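Local coordinates for protein Old Yellow Enzyme (Pichia, PDB 6AGZ) that catalyses the asymmetric reduction of enone compounds, probably by passing hydride through its bound flavin mononucleotide, at residues F37-F43 / L77-M83; R88-A92 / P401-A405; R278-I284 / W309-R315; S283-P287 / E300-L306. All coordinates share one frame; numbering follows the deposited sequence.

Contact 1: F37-F43 / L77-M83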
loop_
_atom_site.group_PDB
_atom_site.type_symbol
_atom_site.label_atom_id
_atom_site.label_comp_id
_atom_site.label_asym_id
_atom_site.label_seq_id
_atom_site.Cartn_x
_atom_site.Cartn_y
_atom_site.Cartn_z
ATOM N N PHE A 37 -8.686 -32.786 7.692
ATOM C CA PHE A 37 -9.949 -33.528 7.764
ATOM C C PHE A 37 -9.763 -34.899 8.415
ATOM O O PHE A 37 -10.227 -35.923 7.907
ATOM C CB PHE A 37 -10.589 -33.666 6.381
ATOM C CG PHE A 37 -11.011 -32.361 5.775
ATOM C CD1 PHE A 37 -11.670 -31.409 6.536
ATOM C CD2 PHE A 37 -10.745 -32.083 4.445
ATOM C CE1 PHE A 37 -12.060 -30.206 5.979
ATOM C CE2 PHE A 37 -11.131 -30.881 3.881
ATOM C CZ PHE A 37 -11.791 -29.942 4.649
ATOM N N ARG A 38 -9.080 -34.915 9.560
ATOM C CA ARG A 38 -8.917 -36.130 10.349
ATOM C C ARG A 38 -9.697 -36.075 11.659
ATOM O O ARG A 38 -9.379 -36.812 12.599
ATOM C CB ARG A 38 -7.437 -36.406 10.618
ATOM C CG ARG A 38 -6.802 -37.399 9.650
ATOM C CD ARG A 38 -6.665 -36.820 8.249
ATOM N NE ARG A 38 -5.892 -37.693 7.369
ATOM C CZ ARG A 38 -5.419 -37.329 6.181
ATOM N NH1 ARG A 38 -5.635 -36.102 5.727
ATOM N NH2 ARG A 38 -4.727 -38.190 5.447
ATOM N N ASN A 39 -10.705 -35.214 11.739
ATOM C CA ASN A 39 -11.635 -35.208 12.855
ATOM C C ASN A 39 -12.752 -36.214 12.595
ATOM O O ASN A 39 -12.909 -36.736 11.490
ATOM C CB ASN A 39 -12.222 -33.812 13.069
ATOM C CG ASN A 39 -11.159 -32.751 13.275
ATOM O OD1 ASN A 39 -10.852 -32.376 14.406
ATOM N ND2 ASN A 39 -10.596 -32.257 12.178
ATOM N N THR A 40 -13.539 -36.482 13.632
ATOM C CA THR A 40 -14.697 -37.343 13.460
ATOM C C THR A 40 -15.761 -36.627 12.629
ATOM O O THR A 40 -15.678 -35.424 12.361
ATOM C CB THR A 40 -15.279 -37.749 14.814
ATOM O OG1 THR A 40 -15.750 -36.584 15.502
ATOM C CG2 THR A 40 -14.222 -38.439 15.662
ATOM N N SER A 41 -16.777 -37.387 12.212
ATOM C CA SER A 41 -17.935 -36.766 11.578
ATOM C C SER A 41 -18.655 -35.826 12.534
ATOM O O SER A 41 -19.410 -34.957 12.086
ATOM C CB SER A 41 -18.897 -37.837 11.062
ATOM O OG SER A 41 -19.528 -38.518 12.132
ATOM N N ASP A 42 -18.429 -35.983 13.839
ATOM C CA ASP A 42 -18.923 -35.078 14.865
ATOM C C ASP A 42 -18.051 -33.842 15.031
ATOM O O ASP A 42 -18.336 -33.017 15.909
ATOM C CB ASP A 42 -19.016 -35.814 16.203
ATOM C CG ASP A 42 -20.440 -35.978 16.680
ATOM O OD1 ASP A 42 -21.366 -35.723 15.881
ATOM O OD2 ASP A 42 -20.632 -36.365 17.851
ATOM N N PHE A 43 -16.995 -33.709 14.222
ATOM C CA PHE A 43 -16.042 -32.600 14.298
ATOM C C PHE A 43 -15.267 -32.614 15.617
ATOM O O PHE A 43 -14.970 -31.565 16.189
ATOM C CB PHE A 43 -16.729 -31.247 14.082
ATOM C CG PHE A 43 -17.729 -31.250 12.964
ATOM C CD1 PHE A 43 -17.320 -31.365 11.645
ATOM C CD2 PHE A 43 -19.084 -31.140 13.231
ATOM C CE1 PHE A 43 -18.243 -31.371 10.615
ATOM C CE2 PHE A 43 -20.011 -31.144 12.207
ATOM C CZ PHE A 43 -19.591 -31.260 10.897
ATOM N N LEU A 77 -19.758 -25.633 6.855
ATOM C CA LEU A 77 -19.131 -26.866 7.327
ATOM C C LEU A 77 -18.456 -27.647 6.202
ATOM O O LEU A 77 -18.863 -27.572 5.044
ATOM C CB LEU A 77 -20.169 -27.772 8.001
ATOM C CG LEU A 77 -20.798 -27.376 9.338
ATOM C CD1 LEU A 77 -22.037 -28.217 9.597
ATOM C CD2 LEU A 77 -19.794 -27.545 10.464
ATOM N N TYR A 78 -17.415 -28.393 6.563
ATOM C CA TYR A 78 -16.852 -29.446 5.732
ATOM C C TYR A 78 -16.868 -30.740 6.531
ATOM O O TYR A 78 -16.707 -30.727 7.756
ATOM C CB TYR A 78 -15.416 -29.129 5.287
ATOM C CG TYR A 78 -15.291 -27.963 4.331
ATOM C CD1 TYR A 78 -16.218 -27.767 3.314
ATOM C CD2 TYR A 78 -14.240 -27.062 4.444
ATOM C CE1 TYR A 78 -16.101 -26.701 2.439
ATOM C CE2 TYR A 78 -14.116 -25.996 3.574
ATOM C CZ TYR A 78 -15.049 -25.819 2.574
ATOM O OH TYR A 78 -14.927 -24.759 1.708
ATOM N N GLN A 79 -17.078 -31.859 5.843
ATOM C CA GLN A 79 -17.146 -33.135 6.543
ATOM C C GLN A 79 -15.809 -33.446 7.207
ATOM O O GLN A 79 -14.744 -33.288 6.599
ATOM C CB GLN A 79 -17.556 -34.258 5.585
ATOM C CG GLN A 79 -16.659 -34.441 4.375
ATOM C CD GLN A 79 -17.204 -35.473 3.407
ATOM O OE1 GLN A 79 -17.581 -36.576 3.806
ATOM N NE2 GLN A 79 -17.253 -35.119 2.128
ATOM N N ASN A 80 -15.875 -33.849 8.477
ATOM C CA ASN A 80 -14.706 -34.218 9.275
ATOM C C ASN A 80 -13.768 -33.034 9.505
ATOM O O ASN A 80 -12.565 -33.214 9.714
ATOM C CB ASN A 80 -13.953 -35.394 8.646
ATOM C CG ASN A 80 -14.825 -36.624 8.500
ATOM O OD1 ASN A 80 -15.603 -36.737 7.552
ATOM N ND2 ASN A 80 -14.707 -37.551 9.444
ATOM N N GLY A 81 -14.307 -31.820 9.473
ATOM C CA GLY A 81 -13.558 -30.650 9.872
ATOM C C GLY A 81 -13.499 -30.517 11.377
ATOM O O GLY A 81 -14.141 -31.262 12.133
ATOM N N PRO A 82 -12.705 -29.559 11.845
ATOM C CA PRO A 82 -12.562 -29.343 13.287
ATOM C C PRO A 82 -13.532 -28.298 13.823
ATOM O O PRO A 82 -14.050 -27.450 13.094
ATOM C CB PRO A 82 -11.108 -28.856 13.426
ATOM C CG PRO A 82 -10.599 -28.631 11.993
ATOM C CD PRO A 82 -11.784 -28.705 11.083
ATOM N N MET A 83 -13.758 -28.367 15.136
ATOM C CA MET A 83 -14.645 -27.426 15.808
ATOM C C MET A 83 -14.233 -27.304 17.269
ATOM O O MET A 83 -13.712 -28.252 17.864
ATOM C CB MET A 83 -16.113 -27.856 15.692
ATOM C CG MET A 83 -17.109 -26.744 15.992
ATOM S SD MET A 83 -18.831 -27.251 15.802
ATOM C CE MET A 83 -18.928 -27.474 14.029
HETATM O O HOH W 1 -12.258 -30.814 16.259
HETATM O O HOH W 2 -18.695 -34.442 9.062
#
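N39 and N80 both turn CG beside their own backbone N (chi1 -56° and -59°), and this lets each side-chain amide donate to the main chain of the other residue. They join two loops of the TIM barrel, one after strand 29-31 and one after strand 63-70. N80 ND2 reaches N39 O at 2.8 Å, nearly straight and in the plane of its own amide. In return, N39 ND2 meets N80 O at 3.3 Å, coming from above the carbonyl plane; it also donates to E67. Two beta turns, type I from T40 to F43 and type II from Y78 to G81, shape the facing backbones. F43 fits into the second loop: G81 O and Y78 O lie at its ring edge, while L77 CD2 sits over one face in a CH-pi contact. F37 CE1 packs on Y78 CB at 3.6 Å, the two rings meeting obliquely. A water bridges the turns as well, accepting from N80 N at 2.9 Å and donating to S41 O at 3.1 Å.

Contact 2: R88-A92 / P401-A405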
loop_
_atom_site.group_PDB
_atom_site.type_symbol
_atom_site.label_atom_id
_atom_site.label_comp_id
_atom_site.label_asym_id
_atom_site.label_seq_id
_atom_site.Cartn_x
_atom_site.Cartn_y
_atom_site.Cartn_z
ATOM N N ARG A 88 -17.279 -31.674 24.347
ATOM C CA ARG A 88 -16.396 -32.753 23.909
ATOM C C ARG A 88 -15.256 -32.219 23.047
ATOM O O ARG A 88 -14.088 -32.580 23.243
ATOM C CB ARG A 88 -17.201 -33.807 23.143
ATOM C CG ARG A 88 -18.161 -34.609 24.010
ATOM C CD ARG A 88 -18.978 -35.611 23.196
ATOM N NE ARG A 88 -18.143 -36.549 22.448
ATOM C CZ ARG A 88 -18.148 -36.663 21.123
ATOM N NH1 ARG A 88 -18.952 -35.903 20.393
ATOM N NH2 ARG A 88 -17.354 -37.543 20.528
ATOM N N GLN A 89 -15.583 -31.353 22.084
ATOM C CA GLN A 89 -14.560 -30.788 21.209
ATOM C C GLN A 89 -13.516 -30.012 22.006
ATOM O O GLN A 89 -12.309 -30.143 21.759
ATOM C CB GLN A 89 -15.222 -29.897 20.154
ATOM C CG GLN A 89 -16.227 -30.615 19.264
ATOM C CD GLN A 89 -17.201 -29.665 18.585
ATOM O OE1 GLN A 89 -17.145 -28.452 18.785
ATOM N NE2 GLN A 89 -18.106 -30.223 17.784
ATOM N N VAL A 90 -13.960 -29.220 22.985
ATOM C CA VAL A 90 -13.031 -28.444 23.801
ATOM C C VAL A 90 -12.163 -29.364 24.652
ATOM O O VAL A 90 -10.981 -29.083 24.884
ATOM C CB VAL A 90 -13.801 -27.425 24.661
ATOM C CG1 VAL A 90 -12.862 -26.703 25.612
ATOM C CG2 VAL A 90 -14.524 -26.426 23.770
ATOM N N GLU A 91 -12.728 -30.476 25.130
ATOM C CA GLU A 91 -11.933 -31.452 25.870
ATOM C C GLU A 91 -10.831 -32.034 24.992
ATOM O O GLU A 91 -9.657 -32.070 25.384
ATOM C CB GLU A 91 -12.829 -32.569 26.408
ATOM C CG GLU A 91 -13.915 -32.117 27.367
ATOM C CD GLU A 91 -14.960 -33.192 27.607
ATOM O OE1 GLU A 91 -14.590 -34.291 28.070
ATOM O OE2 GLU A 91 -16.150 -32.941 27.320
ATOM N N ALA A 92 -11.197 -32.493 23.791
ATOM C CA ALA A 92 -10.216 -33.088 22.888
ATOM C C ALA A 92 -9.103 -32.100 22.551
ATOM O O ALA A 92 -7.911 -32.414 22.689
ATOM C CB ALA A 92 -10.909 -33.576 21.615
ATOM N N PRO A 401 -9.191 -43.809 13.225
ATOM C CA PRO A 401 -9.032 -42.788 14.266
ATOM C C PRO A 401 -10.199 -42.795 15.241
ATOM O O PRO A 401 -11.344 -43.076 14.878
ATOM C CB PRO A 401 -8.975 -41.477 13.472
ATOM C CG PRO A 401 -8.504 -41.882 12.112
ATOM C CD PRO A 401 -9.109 -43.237 11.870
ATOM N N GLN A 402 -9.893 -42.482 16.499
ATOM C CA GLN A 402 -10.870 -42.463 17.570
ATOM C C GLN A 402 -10.924 -41.083 18.214
ATOM O O GLN A 402 -9.882 -40.450 18.402
ATOM C CB GLN A 402 -10.531 -43.508 18.643
ATOM C CG GLN A 402 -10.434 -44.930 18.118
ATOM C CD GLN A 402 -11.788 -45.514 17.768
ATOM O OE1 GLN A 402 -12.798 -45.179 18.386
ATOM N NE2 GLN A 402 -11.814 -46.392 16.772
ATOM N N PRO A 403 -12.112 -40.597 18.567
ATOM C CA PRO A 403 -12.205 -39.280 19.202
ATOM C C PRO A 403 -11.554 -39.274 20.576
ATOM O O PRO A 403 -11.535 -40.282 21.287
ATOM C CB PRO A 403 -13.715 -39.037 19.301
ATOM C CG PRO A 403 -14.315 -40.406 19.300
ATOM C CD PRO A 403 -13.433 -41.232 18.408
ATOM N N LEU A 404 -11.008 -38.114 20.939
ATOM C CA LEU A 404 -10.348 -37.953 22.227
ATOM C C LEU A 404 -11.324 -37.677 23.363
ATOM O O LEU A 404 -10.921 -37.741 24.529
ATOM C CB LEU A 404 -9.318 -36.825 22.145
ATOM C CG LEU A 404 -8.121 -37.110 21.238
ATOM C CD1 LEU A 404 -7.349 -35.838 20.931
ATOM C CD2 LEU A 404 -7.218 -38.148 21.884
ATOM N N ALA A 405 -12.582 -37.381 23.054
ATOM C CA ALA A 405 -13.585 -37.113 24.076
ATOM C C ALA A 405 -14.990 -37.305 23.516
ATOM O O ALA A 405 -15.980 -37.161 24.232
ATOM C CB ALA A 405 -13.422 -35.703 24.626
#
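R88 NE donates to A405 O at 2.9 Å, so an arginine near the start of helix 87-102 grips the last residue of the chain. The bond is bent: the carbonyl is approached from the side, with a C=O...N angle of 106°, and NE lies tilted out of the carbonyl plane. A405 O in turn sits near the edge of the guanidinium, somewhat off its plane. A bend at chi3 (57°) folds the arginine back, and its aliphatic part lies against the same oxygen, CG of R88 coming to 3.4 Å from A405 O. NH1 is engaged separately in a salt bridge with D42, so the two loads on the guanidinium hold its rotation. If the chain end carries its full carboxylate charge, the arginine would be expected to stabilise it. Next to the polar bond, A405 CB touches E91 CB at 3.7 Å, and A92 CB meets L404 CB, also at 3.7 Å. Thus the last residues of the C-terminal tail come to rest on helix 87-102, where K95 holds L404 O further along, while L404 also packs against helix 47-57 through D47 and L50.

Contact 3: R278-I284 / W309-R315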
loop_
_atom_site.group_PDB
_atom_site.type_symbol
_atom_site.label_atom_id
_atom_site.label_comp_id
_atom_site.label_asym_id
_atom_site.label_seq_id
_atom_site.Cartn_x
_atom_site.Cartn_y
_atom_site.Cartn_z
ATOM N N ARG A 278 -1.209 -4.824 20.919
ATOM C CA ARG A 278 -0.372 -5.365 19.858
ATOM C C ARG A 278 -0.683 -6.846 19.690
ATOM O O ARG A 278 -0.554 -7.621 20.645
ATOM C CB ARG A 278 1.109 -5.156 20.180
ATOM C CG ARG A 278 2.068 -5.996 19.345
ATOM C CD ARG A 278 2.328 -5.383 17.977
ATOM N NE ARG A 278 3.047 -4.115 18.072
ATOM C CZ ARG A 278 3.328 -3.334 17.033
ATOM N NH1 ARG A 278 2.945 -3.687 15.812
ATOM N NH2 ARG A 278 3.982 -2.197 17.214
ATOM N N LEU A 279 -1.102 -7.232 18.486
ATOM C CA LEU A 279 -1.381 -8.633 18.210
ATOM C C LEU A 279 -0.129 -9.477 18.418
ATOM O O LEU A 279 1.000 -8.991 18.309
ATOM C CB LEU A 279 -1.896 -8.812 16.780
ATOM C CG LEU A 279 -3.234 -8.173 16.407
ATOM C CD1 LEU A 279 -3.626 -8.550 14.984
ATOM C CD2 LEU A 279 -4.319 -8.584 17.390
ATOM N N ALA A 280 -0.341 -10.756 18.735
ATOM C CA ALA A 280 0.782 -11.677 18.868
ATOM C C ALA A 280 1.580 -11.747 17.573
ATOM O O ALA A 280 2.813 -11.670 17.584
ATOM C CB ALA A 280 0.281 -13.063 19.276
ATOM N N TYR A 281 0.887 -11.876 16.443
ATOM C CA TYR A 281 1.539 -11.883 15.141
ATOM C C TYR A 281 0.494 -11.634 14.063
ATOM O O TYR A 281 -0.708 -11.795 14.286
ATOM C CB TYR A 281 2.275 -13.204 14.881
ATOM C CG TYR A 281 1.382 -14.429 14.854
ATOM C CD1 TYR A 281 1.083 -15.120 16.021
ATOM C CD2 TYR A 281 0.852 -14.900 13.659
ATOM C CE1 TYR A 281 0.275 -16.244 16.000
ATOM C CE2 TYR A 281 0.042 -16.021 13.627
ATOM C CZ TYR A 281 -0.243 -16.689 14.801
ATOM O OH TYR A 281 -1.050 -17.802 14.775
ATOM N N VAL A 282 0.975 -11.226 12.891
ATOM C CA VAL A 282 0.162 -11.121 11.686
ATOM C C VAL A 282 0.719 -12.105 10.666
ATOM O O VAL A 282 1.914 -12.066 10.351
ATOM C CB VAL A 282 0.151 -9.689 11.120
ATOM C CG1 VAL A 282 -0.552 -9.656 9.774
ATOM C CG2 VAL A 282 -0.529 -8.741 12.095
ATOM N N SER A 283 -0.140 -12.986 10.161
ATOM C CA SER A 283 0.271 -14.043 9.247
ATOM C C SER A 283 -0.016 -13.627 7.810
ATOM O O SER A 283 -1.136 -13.218 7.489
ATOM C CB SER A 283 -0.449 -15.352 9.572
ATOM O OG SER A 283 0.010 -16.399 8.736
ATOM N N ILE A 284 0.997 -13.732 6.951
ATOM C CA ILE A 284 0.903 -13.327 5.558
ATOM C C ILE A 284 1.457 -14.428 4.664
ATOM O O ILE A 284 2.351 -15.192 5.047
ATOM C CB ILE A 284 1.635 -11.988 5.285
ATOM C CG1 ILE A 284 3.153 -12.162 5.351
ATOM C CG2 ILE A 284 1.181 -10.916 6.265
ATOM C CD1 ILE A 284 3.911 -10.904 4.985
ATOM N N TRP A 309 2.914 -2.861 9.305
ATOM C CA TRP A 309 2.884 -3.634 10.540
ATOM C C TRP A 309 4.296 -3.758 11.098
ATOM O O TRP A 309 5.210 -4.213 10.400
ATOM C CB TRP A 309 2.271 -5.009 10.286
ATOM C CG TRP A 309 2.335 -5.905 11.471
ATOM C CD1 TRP A 309 3.161 -6.974 11.643
ATOM C CD2 TRP A 309 1.549 -5.807 12.665
ATOM N NE1 TRP A 309 2.935 -7.554 12.867
ATOM C CE2 TRP A 309 1.952 -6.856 13.515
ATOM C CE3 TRP A 309 0.543 -4.937 13.097
ATOM C CZ2 TRP A 309 1.383 -7.059 14.770
ATOM C CZ3 TRP A 309 -0.020 -5.140 14.344
ATOM C CH2 TRP A 309 0.401 -6.193 15.165
ATOM N N LYS A 310 4.474 -3.356 12.358
ATOM C CA LYS A 310 5.786 -3.324 12.988
ATOM C C LYS A 310 6.036 -4.491 13.935
ATOM O O LYS A 310 7.164 -4.643 14.417
ATOM C CB LYS A 310 5.970 -2.010 13.760
ATOM C CG LYS A 310 5.776 -0.759 12.921
ATOM C CD LYS A 310 6.843 -0.638 11.847
ATOM C CE LYS A 310 6.752 0.702 11.135
ATOM N NZ LYS A 310 7.840 0.869 10.135
ATOM N N GLY A 311 5.030 -5.312 14.210
ATOM C CA GLY A 311 5.154 -6.402 15.153
ATOM C C GLY A 311 5.644 -7.680 14.507
ATOM O O GLY A 311 6.179 -7.686 13.396
ATOM N N VAL A 312 5.456 -8.786 15.230
ATOM C CA VAL A 312 5.837 -10.092 14.710
ATOM C C VAL A 312 5.012 -10.398 13.471
ATOM O O VAL A 312 3.786 -10.230 13.462
ATOM C CB VAL A 312 5.655 -11.172 15.788
ATOM C CG1 VAL A 312 5.947 -12.552 15.217
ATOM C CG2 VAL A 312 6.549 -10.884 16.985
ATOM N N VAL A 313 5.684 -10.842 12.412
ATOM C CA VAL A 313 5.029 -11.198 11.160
ATOM C C VAL A 313 5.441 -12.615 10.787
ATOM O O VAL A 313 6.633 -12.940 10.785
ATOM C CB VAL A 313 5.366 -10.206 10.028
ATOM C CG1 VAL A 313 6.874 -10.046 9.864
ATOM C CG2 VAL A 313 4.723 -10.650 8.723
ATOM N N LEU A 314 4.457 -13.459 10.499
ATOM C CA LEU A 314 4.695 -14.824 10.049
ATOM C C LEU A 314 4.542 -14.865 8.536
ATOM O O LEU A 314 3.465 -14.577 8.016
ATOM C CB LEU A 314 3.719 -15.795 10.713
ATOM C CG LEU A 314 3.583 -17.174 10.062
ATOM C CD1 LEU A 314 4.908 -17.922 10.087
ATOM C CD2 LEU A 314 2.490 -17.984 10.741
ATOM N N ARG A 315 5.612 -15.214 7.833
ATOM C CA ARG A 315 5.605 -15.273 6.376
ATOM C C ARG A 315 5.613 -16.730 5.935
ATOM O O ARG A 315 6.477 -17.502 6.363
ATOM C CB ARG A 315 6.812 -14.530 5.799
ATOM C CG ARG A 315 7.019 -13.152 6.409
ATOM C CD ARG A 315 8.186 -12.418 5.771
ATOM N NE ARG A 315 7.928 -12.086 4.375
ATOM C CZ ARG A 315 8.676 -11.256 3.656
ATOM N NH1 ARG A 315 9.729 -10.667 4.205
ATOM N NH2 ARG A 315 8.370 -11.011 2.390
HETATM O O HOH W 3 3.753 -8.366 17.572
#
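From V282 with V313 to I284 with R315, strands 281-284 and 313-315 run parallel at 22°, neighbours in the TIM barrel, linked by V282 N to V312 O (3.0 Å), L314 N to V282 O (2.9 Å) and a nearly straight I284 N to L314 O (2.8 Å). Before the strands pair, W309 is sandwiched. V282 CG2 sits over the W309 six-membered ring, 3.6 Å from its centroid, as a CH-pi contact. Across the opposite face lies R278 in a cation-pi contact, its guanidinium steeply inclined to the indole and R278 CD 3.5 Å from W309 CH2. Further along, L314 CD2 rests on S283 OG, while I284 CD1 packs on V313 CG2 at 3.8 Å. W309 NE1 also donates to V312 O, at 2.9 Å and from the face of the carbonyl away from V282 N. Two donors therefore grip this one oxygen, tying the tryptophan's orientation to the sheet. The cation over its ring is probably balanced by E270, which forms a salt bridge with R278.

Contact 4: S283-P287 / E300-L306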
loop_
_atom_site.group_PDB
_atom_site.type_symbol
_atom_site.label_atom_id
_atom_site.label_comp_id
_atom_site.label_asym_id
_atom_site.label_seq_id
_atom_site.Cartn_x
_atom_site.Cartn_y
_atom_site.Cartn_z
ATOM N N SER A 283 -0.140 -12.986 10.161
ATOM C CA SER A 283 0.271 -14.043 9.247
ATOM C C SER A 283 -0.016 -13.627 7.810
ATOM O O SER A 283 -1.136 -13.218 7.489
ATOM C CB SER A 283 -0.449 -15.352 9.572
ATOM O OG SER A 283 0.010 -16.399 8.736
ATOM N N ILE A 284 0.997 -13.732 6.951
ATOM C CA ILE A 284 0.903 -13.327 5.558
ATOM C C ILE A 284 1.457 -14.428 4.664
ATOM O O ILE A 284 2.351 -15.192 5.047
ATOM C CB ILE A 284 1.635 -11.988 5.285
ATOM C CG1 ILE A 284 3.153 -12.162 5.351
ATOM C CG2 ILE A 284 1.181 -10.916 6.265
ATOM C CD1 ILE A 284 3.911 -10.904 4.985
ATOM N N VAL A 285 0.914 -14.493 3.453
ATOM C CA VAL A 285 1.254 -15.511 2.467
ATOM C C VAL A 285 2.107 -14.871 1.382
ATOM O O VAL A 285 1.718 -13.853 0.795
ATOM C CB VAL A 285 -0.011 -16.150 1.868
ATOM C CG1 VAL A 285 0.337 -16.936 0.617
ATOM C CG2 VAL A 285 -0.686 -17.038 2.902
ATOM N N GLU A 286 3.268 -15.464 1.123
ATOM C CA GLU A 286 4.144 -14.950 0.086
ATOM C C GLU A 286 3.563 -15.256 -1.293
ATOM O O GLU A 286 3.091 -16.372 -1.534
ATOM C CB GLU A 286 5.542 -15.548 0.216
ATOM C CG GLU A 286 6.270 -15.139 1.488
ATOM C CD GLU A 286 6.405 -13.633 1.621
ATOM O OE1 GLU A 286 7.034 -13.002 0.744
ATOM O OE2 GLU A 286 5.873 -13.075 2.604
ATOM N N PRO A 287 3.576 -14.283 -2.217
ATOM C CA PRO A 287 3.042 -14.373 -3.583
ATOM C C PRO A 287 3.467 -15.643 -4.322
ATOM O O PRO A 287 4.649 -15.984 -4.315
ATOM C CB PRO A 287 3.623 -13.127 -4.271
ATOM C CG PRO A 287 4.584 -12.507 -3.273
ATOM C CD PRO A 287 4.119 -12.946 -1.937
ATOM N N GLU A 300 4.113 -8.515 -7.667
ATOM C CA GLU A 300 3.606 -8.777 -6.324
ATOM C C GLU A 300 4.749 -8.969 -5.332
ATOM O O GLU A 300 5.685 -9.727 -5.590
ATOM C CB GLU A 300 2.696 -10.007 -6.325
ATOM C CG GLU A 300 1.501 -9.895 -7.260
ATOM C CD GLU A 300 0.582 -11.098 -7.178
ATOM O OE1 GLU A 300 0.951 -12.086 -6.508
ATOM O OE2 GLU A 300 -0.512 -11.055 -7.781
ATOM N N ASP A 301 4.665 -8.278 -4.198
ATOM C CA ASP A 301 5.688 -8.359 -3.165
ATOM C C ASP A 301 5.104 -7.824 -1.865
ATOM O O ASP A 301 4.425 -6.795 -1.867
ATOM C CB ASP A 301 6.941 -7.568 -3.558
ATOM C CG ASP A 301 8.122 -7.861 -2.655
ATOM O OD1 ASP A 301 8.135 -7.363 -1.511
ATOM O OD2 ASP A 301 9.039 -8.587 -3.090
ATOM N N ASN A 302 5.381 -8.518 -0.763
ATOM C CA ASN A 302 4.786 -8.205 0.531
ATOM C C ASN A 302 5.548 -7.137 1.310
ATOM O O ASN A 302 5.184 -6.855 2.457
ATOM C CB ASN A 302 4.680 -9.471 1.386
ATOM C CG ASN A 302 3.551 -10.381 0.948
ATOM O OD1 ASN A 302 2.607 -9.944 0.289
ATOM N ND2 ASN A 302 3.637 -11.653 1.320
ATOM N N SER A 303 6.583 -6.535 0.714
ATOM C CA SER A 303 7.410 -5.574 1.441
ATOM C C SER A 303 6.573 -4.461 2.055
ATOM O O SER A 303 6.766 -4.100 3.224
ATOM C CB SER A 303 8.473 -4.986 0.510
ATOM O OG SER A 303 7.875 -4.359 -0.610
ATOM N N TRP A 304 5.618 -3.921 1.289
ATOM C CA TRP A 304 4.788 -2.832 1.793
ATOM C C TRP A 304 4.068 -3.231 3.074
ATOM O O TRP A 304 3.931 -2.416 3.994
ATOM C CB TRP A 304 3.783 -2.397 0.727
ATOM C CG TRP A 304 2.881 -3.498 0.257
ATOM C CD1 TRP A 304 3.119 -4.371 -0.763
ATOM C CD2 TRP A 304 1.594 -3.841 0.787
ATOM N NE1 TRP A 304 2.063 -5.239 -0.901
ATOM C CE2 TRP A 304 1.113 -4.934 0.038
ATOM C CE3 TRP A 304 0.802 -3.331 1.820
ATOM C CZ2 TRP A 304 -0.124 -5.526 0.289
ATOM C CZ3 TRP A 304 -0.426 -3.921 2.069
ATOM C CH2 TRP A 304 -0.877 -5.006 1.307
ATOM N N MET A 305 3.612 -4.484 3.155
ATOM C CA MET A 305 2.982 -4.956 4.383
ATOM C C MET A 305 3.911 -4.759 5.572
ATOM O O MET A 305 3.521 -4.183 6.596
ATOM C CB MET A 305 2.583 -6.426 4.240
ATOM C CG MET A 305 1.710 -6.712 3.029
ATOM S SD MET A 305 1.072 -8.399 2.964
ATOM C CE MET A 305 -0.225 -8.314 4.195
ATOM N N LEU A 306 5.168 -5.187 5.431
ATOM C CA LEU A 306 6.125 -5.041 6.520
ATOM C C LEU A 306 6.436 -3.580 6.812
ATOM O O LEU A 306 6.919 -3.269 7.906
ATOM C CB LEU A 306 7.414 -5.802 6.202
ATOM C CG LEU A 306 7.433 -7.338 6.191
ATOM C CD1 LEU A 306 8.518 -7.852 7.127
ATOM C CD2 LEU A 306 6.089 -7.967 6.545
HETATM O O HOH W 4 6.983 -10.878 -0.820
#
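N302 reaches back to the end of strand 281-285 from just before helix 303-308, so this contact closes a beta-alpha unit of the TIM barrel. N302 CB starts against the strand, 3.9 Å from I284 CD1. With CG held beside the backbone N (chi1 -76°), the amide extends past the P287 ring, whose CD lies 3.9 Å from N302 CG. OD1 is buried here with no polar partner in the model, so the amide is held from its nitrogen. There N302 ND2 spends its hydrogens on two acceptors: V285 O at 3.0 Å and E286 OE2 at 2.9 Å. Both lie in the amide plane, yet ND2 approaches each from above the acceptor's own plane, and the carboxylate stands at right angles to the amide. E286 OE2 also takes a salt bridge from R315, so the same carboxylate oxygen serves both the asparagine and the arginine. Helix 303-308 begins just beyond, where D301 OD1 accepts from S303 N in a capping bond. Deeper in, I284 CG2 packs on the M305 methyl, CE, at 3.6 Å. On the strand, the V285 side chain points away from N302 and comes within about 4 Å of the flavin mononucleotide, so the contact borders the cofactor site. A water bridges the segments, donating to E286 OE1 and accepting from N302 N at 2.9 Å.

Overall arrangement
The four contacts form two pairs on opposite sides of the chain's centre. Contacts 1 and 2 have centres about 11 Å apart and touch through the salt bridge between D42 and R88; contact 1 joins loops after the first two barrel strands, and contact 2 brings the C-terminal tail back onto helix 87-102. Contacts 3 and 4, also about 11 Å apart, share strand 281-285, with R315 bound to E286 between them. Centres of contacts 2 and 4 lie about 36 Å apart. In sequence, contact 1 closes first, and contacts 3 and 4 are nested within the long loop that contact 2 closes. Contacts 3 and 4 thus build barrel wall near the flavin, while 1 and 2 fasten loops and chain end.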